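PDB 1W52: pancreatic lipase related protein 2 from Equus caballus, which probably hydrolyses galactolipids and triacylglycerols, releasing fatty acids from their glycerol esters. Local coordinates for residues L40-K45 with M91-L96; N65-R70 with T100-S105; L417-I422 with Q447-C452. All blocks are in the same frame, centred on the assembly; numbering follows the deposited sequence.

Contact 1: residues L40-K45 with M91-L96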
loop_
_atom_site.group_PDB
_atom_site.type_symbol
_atom_site.label_atom_id
_atom_site.label_comp_id
_atom_site.label_asym_id
_atom_site.label_seq_id
_atom_site.Cartn_x
_atom_site.Cartn_y
_atom_site.Cartn_z
ATOM N N LEU A 40 -18.427 -12.706 -6.956
ATOM C CA LEU A 40 -18.297 -13.936 -6.164
ATOM C C LEU A 40 -18.339 -13.615 -4.692
ATOM O O LEU A 40 -17.521 -12.823 -4.203
ATOM C CB LEU A 40 -17.002 -14.643 -6.432
ATOM C CG LEU A 40 -16.556 -14.622 -7.882
ATOM C CD1 LEU A 40 -15.358 -15.474 -7.993
ATOM C CD2 LEU A 40 -17.648 -15.119 -8.820
ATOM N N LEU A 41 -19.295 -14.238 -3.987
ATOM C CA LEU A 41 -19.674 -13.766 -2.646
ATOM C C LEU A 41 -19.147 -14.643 -1.516
ATOM O O LEU A 41 -19.420 -15.824 -1.446
ATOM C CB LEU A 41 -21.190 -13.574 -2.517
ATOM C CG LEU A 41 -21.689 -12.881 -1.234
ATOM C CD1 LEU A 41 -20.731 -11.883 -0.638
ATOM C CD2 LEU A 41 -22.941 -12.131 -1.509
ATOM N N TYR A 42 -18.358 -14.021 -0.665
ATOM C CA TYR A 42 -17.788 -14.655 0.477
ATOM C C TYR A 42 -18.314 -13.885 1.693
ATOM O O TYR A 42 -18.414 -12.663 1.672
ATOM C CB TYR A 42 -16.274 -14.564 0.410
ATOM C CG TYR A 42 -15.581 -15.413 -0.655
ATOM C CD1 TYR A 42 -15.200 -16.714 -0.370
ATOM C CD2 TYR A 42 -15.228 -14.888 -1.926
ATOM C CE1 TYR A 42 -14.519 -17.501 -1.333
ATOM C CE2 TYR A 42 -14.550 -15.675 -2.897
ATOM C CZ TYR A 42 -14.199 -16.980 -2.590
ATOM O OH TYR A 42 -13.542 -17.800 -3.487
ATOM N N THR A 43 -18.681 -14.637 2.725
ATOM C CA THR A 43 -19.222 -14.130 3.997
ATOM C C THR A 43 -18.767 -15.083 5.083
ATOM O O THR A 43 -18.369 -16.206 4.784
ATOM C CB THR A 43 -20.761 -14.128 4.021
ATOM O OG1 THR A 43 -21.253 -15.346 3.433
ATOM C CG2 THR A 43 -21.346 -13.002 3.173
ATOM N N ASN A 44 -18.866 -14.670 6.346
ATOM C CA ASN A 44 -18.215 -15.440 7.402
ATOM C C ASN A 44 -18.880 -16.794 7.467
ATOM O O ASN A 44 -18.286 -17.761 7.922
ATOM C CB ASN A 44 -18.287 -14.755 8.750
ATOM C CG ASN A 44 -17.895 -13.336 8.685
ATOM O OD1 ASN A 44 -18.641 -12.522 8.173
ATOM N ND2 ASN A 44 -16.731 -13.012 9.202
ATOM N N LYS A 45 -20.115 -16.844 6.973
ATOM C CA LYS A 45 -20.892 -18.070 6.904
ATOM C C LYS A 45 -20.194 -19.064 5.971
ATOM O O LYS A 45 -19.934 -20.203 6.373
ATOM C CB LYS A 45 -22.323 -17.741 6.458
ATOM C CG LYS A 45 -23.054 -16.707 7.391
ATOM C CD LYS A 45 -24.418 -16.198 6.842
ATOM C CE LYS A 45 -25.257 -15.438 7.916
ATOM N NZ LYS A 45 -26.284 -14.468 7.349
ATOM N N MET A 91 -7.880 -12.489 -0.623
ATOM C CA MET A 91 -7.949 -11.253 0.170
ATOM C C MET A 91 -9.263 -11.196 0.904
ATOM O O MET A 91 -9.318 -10.745 2.033
ATOM C CB MET A 91 -7.794 -10.020 -0.749
ATOM C CG MET A 91 -7.905 -8.667 -0.046
ATOM S SD MET A 91 -7.568 -7.175 -1.066
ATOM C CE MET A 91 -5.697 -7.172 -0.978
ATOM N N CYS A 92 -10.326 -11.651 0.257
ATOM C CA CYS A 92 -11.645 -11.734 0.907
ATOM C C CYS A 92 -11.616 -12.587 2.174
ATOM O O CYS A 92 -11.941 -12.099 3.251
ATOM C CB CYS A 92 -12.718 -12.246 -0.057
ATOM S SG CYS A 92 -13.505 -10.914 -0.990
ATOM N N LYS A 93 -11.242 -13.853 2.030
ATOM C CA LYS A 93 -10.894 -14.710 3.159
ATOM C C LYS A 93 -10.125 -14.008 4.295
ATOM O O LYS A 93 -10.543 -14.057 5.438
ATOM C CB LYS A 93 -10.069 -15.912 2.663
ATOM C CG LYS A 93 -10.903 -17.149 2.205
ATOM C CD LYS A 93 -11.137 -17.231 0.686
ATOM C CE LYS A 93 -11.221 -18.679 0.192
ATOM N NZ LYS A 93 -11.795 -18.749 -1.189
ATOM N N LYS A 94 -9.010 -13.358 4.013
ATOM C CA LYS A 94 -8.285 -12.714 5.114
ATOM C C LYS A 94 -9.203 -11.697 5.823
ATOM O O LYS A 94 -9.202 -11.596 7.064
ATOM C CB LYS A 94 -6.983 -12.016 4.671
ATOM C CG LYS A 94 -5.845 -12.930 4.176
ATOM C CD LYS A 94 -4.428 -12.208 4.206
ATOM C CE LYS A 94 -3.577 -12.476 2.936
ATOM N NZ LYS A 94 -3.630 -13.867 2.430
ATOM N N ILE A 95 -9.973 -10.935 5.042
ATOM C CA ILE A 95 -10.873 -9.917 5.623
ATOM C C ILE A 95 -11.880 -10.543 6.615
ATOM O O ILE A 95 -12.119 -9.996 7.662
ATOM C CB ILE A 95 -11.627 -9.140 4.517
ATOM C CG1 ILE A 95 -10.680 -8.193 3.802
ATOM C CG2 ILE A 95 -12.769 -8.332 5.103
ATOM C CD1 ILE A 95 -11.338 -7.467 2.619
ATOM N N LEU A 96 -12.423 -11.700 6.269
ATOM C CA LEU A 96 -13.359 -12.434 7.110
ATOM C C LEU A 96 -12.750 -13.109 8.341
ATOM O O LEU A 96 -13.477 -13.546 9.222
ATOM C CB LEU A 96 -14.062 -13.503 6.274
ATOM C CG LEU A 96 -14.814 -12.945 5.068
ATOM C CD1 LEU A 96 -15.302 -14.070 4.185
ATOM C CD2 LEU A 96 -15.964 -12.034 5.469
#

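Contact 2: residues N65-R70 with T100-S105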
loop_
_atom_site.group_PDB
_atom_site.type_symbol
_atom_site.label_atom_id
_atom_site.label_comp_id
_atom_site.label_asym_id
_atom_site.label_seq_id
_atom_site.Cartn_x
_atom_site.Cartn_y
_atom_site.Cartn_z
ATOM N N ASN A 65 -25.988 -15.712 1.406
ATOM C CA ASN A 65 -25.561 -15.383 2.763
ATOM C C ASN A 65 -25.258 -13.911 2.973
ATOM O O ASN A 65 -24.977 -13.471 4.093
ATOM C CB ASN A 65 -24.344 -16.209 3.151
ATOM C CG ASN A 65 -24.638 -17.679 3.177
ATOM O OD1 ASN A 65 -25.296 -18.200 2.295
ATOM N ND2 ASN A 65 -24.155 -18.360 4.192
ATOM N N PHE A 66 -25.315 -13.143 1.899
ATOM C CA PHE A 66 -25.131 -11.717 2.018
ATOM C C PHE A 66 -25.935 -11.225 3.211
ATOM O O PHE A 66 -27.074 -11.606 3.346
ATOM C CB PHE A 66 -25.596 -11.033 0.738
ATOM C CG PHE A 66 -25.587 -9.524 0.802
ATOM C CD1 PHE A 66 -26.727 -8.825 1.119
ATOM C CD2 PHE A 66 -24.453 -8.815 0.520
ATOM C CE1 PHE A 66 -26.712 -7.462 1.166
ATOM C CE2 PHE A 66 -24.454 -7.438 0.560
ATOM C CZ PHE A 66 -25.574 -6.767 0.881
ATOM N N GLN A 67 -25.335 -10.376 4.048
ATOM C CA GLN A 67 -25.946 -9.848 5.271
ATOM C C GLN A 67 -26.087 -8.331 5.191
ATOM O O GLN A 67 -25.113 -7.604 5.341
ATOM C CB GLN A 67 -25.155 -10.260 6.536
ATOM C CG GLN A 67 -23.639 -10.486 6.383
ATOM C CD GLN A 67 -23.057 -11.660 7.234
ATOM O OE1 GLN A 67 -23.640 -12.735 7.277
ATOM N NE2 GLN A 67 -21.895 -11.446 7.875
ATOM N N SER A 68 -27.311 -7.853 4.974
ATOM C CA SER A 68 -27.550 -6.410 4.837
ATOM C C SER A 68 -27.168 -5.620 6.085
ATOM O O SER A 68 -27.048 -4.402 6.049
ATOM C CB SER A 68 -29.010 -6.136 4.477
ATOM O OG SER A 68 -29.809 -6.225 5.647
ATOM N N SER A 69 -26.995 -6.339 7.183
ATOM C CA SER A 69 -26.538 -5.761 8.446
ATOM C C SER A 69 -25.072 -5.243 8.437
ATOM O O SER A 69 -24.746 -4.280 9.135
ATOM C CB SER A 69 -26.715 -6.793 9.564
ATOM O OG SER A 69 -26.188 -6.307 10.792
ATOM N N ARG A 70 -24.211 -5.872 7.630
ATOM C CA ARG A 70 -22.749 -5.669 7.673
ATOM C C ARG A 70 -22.143 -4.861 6.533
ATOM O O ARG A 70 -22.745 -4.826 5.462
ATOM C CB ARG A 70 -22.111 -7.030 7.603
ATOM C CG ARG A 70 -22.617 -7.930 8.674
ATOM C CD ARG A 70 -22.405 -7.333 10.008
ATOM N NE ARG A 70 -22.356 -8.321 11.057
ATOM C CZ ARG A 70 -22.095 -8.027 12.311
ATOM N NH1 ARG A 70 -21.808 -6.792 12.659
ATOM N NH2 ARG A 70 -22.090 -8.968 13.221
ATOM N N THR A 100 -16.841 -9.299 10.716
ATOM C CA THR A 100 -17.952 -10.089 10.200
ATOM C C THR A 100 -18.638 -9.231 9.164
ATOM O O THR A 100 -19.072 -8.122 9.429
ATOM C CB THR A 100 -18.901 -10.741 11.280
ATOM O OG1 THR A 100 -19.388 -9.764 12.178
ATOM C CG2 THR A 100 -18.118 -11.759 12.201
ATOM N N THR A 101 -18.638 -9.763 7.945
ATOM C CA THR A 101 -18.866 -8.975 6.774
ATOM C C THR A 101 -19.088 -9.775 5.486
ATOM O O THR A 101 -18.929 -10.993 5.451
ATOM C CB THR A 101 -17.650 -8.104 6.622
ATOM O OG1 THR A 101 -17.269 -7.633 7.923
ATOM C CG2 THR A 101 -17.947 -6.827 5.850
ATOM N N ASN A 102 -19.500 -9.026 4.459
ATOM C CA ASN A 102 -19.652 -9.465 3.092
ATOM C C ASN A 102 -18.465 -9.041 2.275
ATOM O O ASN A 102 -18.163 -7.838 2.179
ATOM C CB ASN A 102 -20.858 -8.765 2.470
ATOM C CG ASN A 102 -22.090 -8.900 3.295
ATOM O OD1 ASN A 102 -22.461 -10.023 3.664
ATOM N ND2 ASN A 102 -22.753 -7.762 3.595
ATOM N N CYS A 103 -17.794 -10.002 1.649
ATOM C CA CYS A 103 -16.713 -9.659 0.734
ATOM C C CYS A 103 -16.930 -10.273 -0.632
ATOM O O CYS A 103 -17.025 -11.467 -0.754
ATOM C CB CYS A 103 -15.359 -10.047 1.325
ATOM S SG CYS A 103 -13.990 -9.401 0.324
ATOM N N ILE A 104 -17.045 -9.430 -1.647
ATOM C CA ILE A 104 -17.173 -9.880 -3.038
ATOM C C ILE A 104 -15.912 -9.585 -3.869
ATOM O O ILE A 104 -15.349 -8.474 -3.826
ATOM C CB ILE A 104 -18.374 -9.198 -3.762
ATOM C CG1 ILE A 104 -19.673 -9.265 -2.942
ATOM C CG2 ILE A 104 -18.570 -9.812 -5.145
ATOM C CD1 ILE A 104 -20.644 -8.158 -3.306
ATOM N N SER A 105 -15.518 -10.595 -4.644
ATOM C CA SER A 105 -14.398 -10.539 -5.559
ATOM C C SER A 105 -15.014 -10.374 -6.920
ATOM O O SER A 105 -15.862 -11.158 -7.301
ATOM C CB SER A 105 -13.604 -11.838 -5.462
ATOM O OG SER A 105 -12.688 -11.978 -6.542
#

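Contact 3: residues L417-I422 with Q447-C452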
loop_
_atom_site.group_PDB
_atom_site.type_symbol
_atom_site.label_atom_id
_atom_site.label_comp_id
_atom_site.label_asym_id
_atom_site.label_seq_id
_atom_site.Cartn_x
_atom_site.Cartn_y
_atom_site.Cartn_z
ATOM N N LEU A 417 37.172 5.183 22.726
ATOM C CA LEU A 417 36.051 5.998 22.229
ATOM C C LEU A 417 34.686 5.841 22.958
ATOM O O LEU A 417 34.220 6.798 23.602
ATOM C CB LEU A 417 35.912 5.873 20.693
ATOM C CG LEU A 417 35.819 7.247 19.978
ATOM C CD1 LEU A 417 37.092 8.075 20.148
ATOM C CD2 LEU A 417 35.492 7.141 18.484
ATOM N N GLY A 418 34.049 4.672 22.859
ATOM C CA GLY A 418 32.730 4.454 23.457
ATOM C C GLY A 418 31.562 5.304 22.933
ATOM O O GLY A 418 31.481 5.657 21.755
ATOM N N ALA A 419 30.626 5.619 23.816
ATOM C CA ALA A 419 29.464 6.406 23.435
ATOM C C ALA A 419 28.790 6.845 24.705
ATOM O O ALA A 419 28.212 6.019 25.430
ATOM C CB ALA A 419 28.508 5.596 22.601
ATOM N N SER A 420 28.910 8.145 24.976
ATOM C CA SER A 420 28.293 8.799 26.135
ATOM C C SER A 420 26.828 8.379 26.274
ATOM O O SER A 420 26.414 7.837 27.321
ATOM C CB SER A 420 28.407 10.333 25.990
ATOM O OG SER A 420 27.753 11.030 27.037
ATOM N N ARG A 421 26.060 8.619 25.201
ATOM C CA ARG A 421 24.635 8.304 25.174
ATOM C C ARG A 421 24.141 7.823 23.790
ATOM O O ARG A 421 24.713 8.155 22.749
ATOM C CB ARG A 421 23.820 9.496 25.735
ATOM C CG ARG A 421 24.181 9.836 27.214
ATOM C CD ARG A 421 23.430 10.997 27.864
ATOM N NE ARG A 421 24.158 11.514 29.029
ATOM C CZ ARG A 421 23.658 12.332 29.955
ATOM N NH1 ARG A 421 22.401 12.758 29.887
ATOM N NH2 ARG A 421 24.425 12.730 30.964
ATOM N N ILE A 422 23.101 6.983 23.841
ATOM C CA ILE A 422 22.394 6.419 22.685
ATOM C C ILE A 422 20.866 6.594 22.863
ATOM O O ILE A 422 20.158 5.646 23.240
ATOM C CB ILE A 422 22.705 4.889 22.518
ATOM C CG1 ILE A 422 24.207 4.632 22.393
ATOM C CG2 ILE A 422 21.953 4.287 21.308
ATOM C CD1 ILE A 422 24.555 3.150 22.253
ATOM N N GLN A 447 29.955 -3.379 24.109
ATOM C CA GLN A 447 29.686 -2.377 25.159
ATOM C C GLN A 447 28.185 -2.148 25.341
ATOM O O GLN A 447 27.629 -1.238 24.727
ATOM C CB GLN A 447 30.397 -1.051 24.772
ATOM C CG GLN A 447 29.749 0.281 25.222
ATOM C CD GLN A 447 30.300 1.481 24.481
ATOM O OE1 GLN A 447 29.733 2.578 24.509
ATOM N NE2 GLN A 447 31.408 1.282 23.823
ATOM N N SER A 448 27.525 -2.963 26.170
ATOM C CA SER A 448 26.058 -2.909 26.259
ATOM C C SER A 448 25.579 -1.722 27.124
ATOM O O SER A 448 25.426 -1.855 28.339
ATOM C CB SER A 448 25.494 -4.242 26.770
ATOM O OG SER A 448 26.094 -5.335 26.104
ATOM N N LEU A 449 25.353 -0.560 26.501
ATOM C CA LEU A 449 24.829 0.613 27.220
ATOM C C LEU A 449 23.467 0.231 27.855
ATOM O O LEU A 449 22.764 -0.626 27.305
ATOM C CB LEU A 449 24.709 1.822 26.266
ATOM C CG LEU A 449 25.788 2.922 26.326
ATOM C CD1 LEU A 449 27.038 2.551 25.554
ATOM C CD2 LEU A 449 25.305 4.284 25.858
ATOM N N TYR A 450 23.101 0.815 29.001
ATOM C CA TYR A 450 21.878 0.380 29.696
ATOM C C TYR A 450 21.078 1.537 30.330
ATOM O O TYR A 450 21.583 2.644 30.396
ATOM C CB TYR A 450 22.224 -0.737 30.708
ATOM C CG TYR A 450 21.875 -2.153 30.215
ATOM C CD1 TYR A 450 20.726 -2.834 30.655
ATOM C CD2 TYR A 450 22.699 -2.807 29.304
ATOM C CE1 TYR A 450 20.429 -4.119 30.197
ATOM C CE2 TYR A 450 22.408 -4.082 28.840
ATOM C CZ TYR A 450 21.282 -4.735 29.293
ATOM O OH TYR A 450 21.029 -5.997 28.823
ATOM N N PRO A 451 19.839 1.274 30.776
ATOM C CA PRO A 451 18.879 2.313 31.171
ATOM C C PRO A 451 19.399 3.437 32.050
ATOM O O PRO A 451 20.246 3.183 32.887
ATOM C CB PRO A 451 17.853 1.524 31.992
ATOM C CG PRO A 451 17.876 0.168 31.424
ATOM C CD PRO A 451 19.251 -0.065 30.957
ATOM N N CYS A 452 18.877 4.649 31.857
ATOM C CA CYS A 452 18.991 5.743 32.836
ATOM C C CYS A 452 18.060 6.892 32.451
ATOM O O CYS A 452 17.374 7.491 33.273
ATOM C CB CYS A 452 20.434 6.246 32.978
ATOM S SG CYS A 452 21.339 6.330 31.416
ATOM O OXT CYS A 452 17.940 7.270 31.293
#

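Contact 1: residues L40-K45 with M91-L96
L96 and Y42 carry the apolar part of this contact, and the two methyl branches of L96 do different work. CD1 rests on the strand, 3.9 Å from CB of Y42 and 3.7 Å from the carbonyl carbon of T43. CD2 meets the amide of N44, lying 3.8 Å from its OD1. One turn earlier in the helix, CB of C92 approaches CD2 of the Y42 ring at 4.1 Å. The sulfur of C92 stands obliquely beside that ring, 5.5 Å from SG to the ring centroid, a loose Cys sulfur-aromatic contact. CG of Y42 lies beside its backbone N (chi1 -70°), which sends the ring along the helix flank to meet C92 and K93. The K93 chain crosses the tyrosine at a slant, and its bends at chi2 and chi3 bring CE to 3.8 Å from CE1 of Y42. NZ ends beside the phenol end of the tyrosine, 3.0 Å from OH of Y42, and is hydrogen-bonded to the carbonyl of D48. N44 is likewise held from beyond the contact, its OD1 accepting from T101 N and its ND2 donating to E99 O. SG of C92 is bonded to C103 on the adjacent strand. Helix 87-96 is the connection of a beta-alpha-beta crossover between strands 72-76 and 102-107 of the alpha/beta-hydrolase sheet; its segment 91-96 runs 22° from parallel to strand 40-43. The apolar packing of L96, Y42 and C92 joins helix and strand, while the polar ends of K93 and N44 have partners in the neighbouring loops.

Contact 2: residues N65-R70 with T100-S105
Above one face of the R70 guanidinium sits OG1 of T100, 3.0 Å from NH2 and displaced toward the rim, an approach too poorly angled for a hydrogen bond. The aliphatic part of the same arginine runs past the T100 carbonyl, with CD 3.5 Å from O. A second pair of flat groups, the F66 ring and the N102 amide, has planes only 20° apart, yet the amide reaches the ring obliquely, its CG 3.6 Å from CD2 of F66. The amides of Q67 and N102 are turned steeply against each other. N102 makes the polar link with both ends of its amide. OD1 accepts from the backbone N of Q67 at 2.9 Å, and ND2 donates to the backbone O of Q67, also at 2.9 Å, in a nearly straight bond of 171° that leaves in the amide plane of N102 but arrives above the carbonyl plane of Q67. A side chain here pairs with the main-chain N and O of one residue, somewhat as a neighbouring strand would. CG of N102 beside its own backbone N (chi1 -52°) directs the amide at the loop. Q67 to R70 form a type I beta turn in the loop before strand 72-76, the parallel neighbour of strand 102-107 in the alpha/beta-hydrolase sheet, and the N102 backbone pairs there with K71 and H73. The Q67 carbonyl is gripped from opposite faces, by ND2 of N102 and by R70 N of its own turn. ND2 also donates to OG1 of T72, and the R70 carbonyl accepts from the hydroxyl of Y143.

Contact 3: residues L417-I422 with Q447-C452
G418 takes a positive phi of 63°, a conformation that suits glycine, and its CA meets NE2 of Q447 at 3.5 Å. The other end of that amide, OE1 of Q447, stands 3.2 Å from A419 N at an angle too poor for a hydrogen bond, though its exact placement is doubtful, since the model also sets it too near a methyl of L449. Away from the amide, L449 supplies the contact through its methyl branches. It inserts CD2 into the bend of 417-422, where this methyl lies 3.4 Å from the carbonyl O of A419 and 3.7 Å from CG1 of I422, with CA of R421 a little farther off at 4.1 Å. CD1 of I422 follows CG1 in an extended chain (chi2 179°) and passes obliquely along the same leucine branch, 3.9 Å from CD2 of L449. S448 is the centre of an inverse gamma turn; Q447 and L449 on its two sides both direct their CB toward the other segment, whereas that of S448 points away. F435 adds its side chain to both I422 and L449. Its strand, 435-436, pairs antiparallel with 450-451 and is cross-linked to the chain end by the C436-C452 disulfide. Both segments lie in the C-terminal PLAT/LH2 domain, a beta-sandwich in this lipase family, where the contact joins the loop before strand 435-436 to the C-terminal strand.

How the contacts relate
From the N terminus, strand 38-43 enters contact 1, the chain reaches the turn of contact 2, then helix 87-96 returns to close contact 1, and segment 100-105 closes contact 2. The two loops therefore cross rather than nest. Their centres are 8 Å apart, and the C92-C103 disulfide joins them directly, along with pairing of the neighbouring strands 38-43 and 102-107. Together they fasten a helix and a connecting loop to one flank of the alpha/beta-hydrolase sheet. Contact 3 follows in series, its centre about 50 Å from that of contact 1 and 54 Å from that of contact 2, and closes a short loop at the C terminus within the PLAT/LH2 domain.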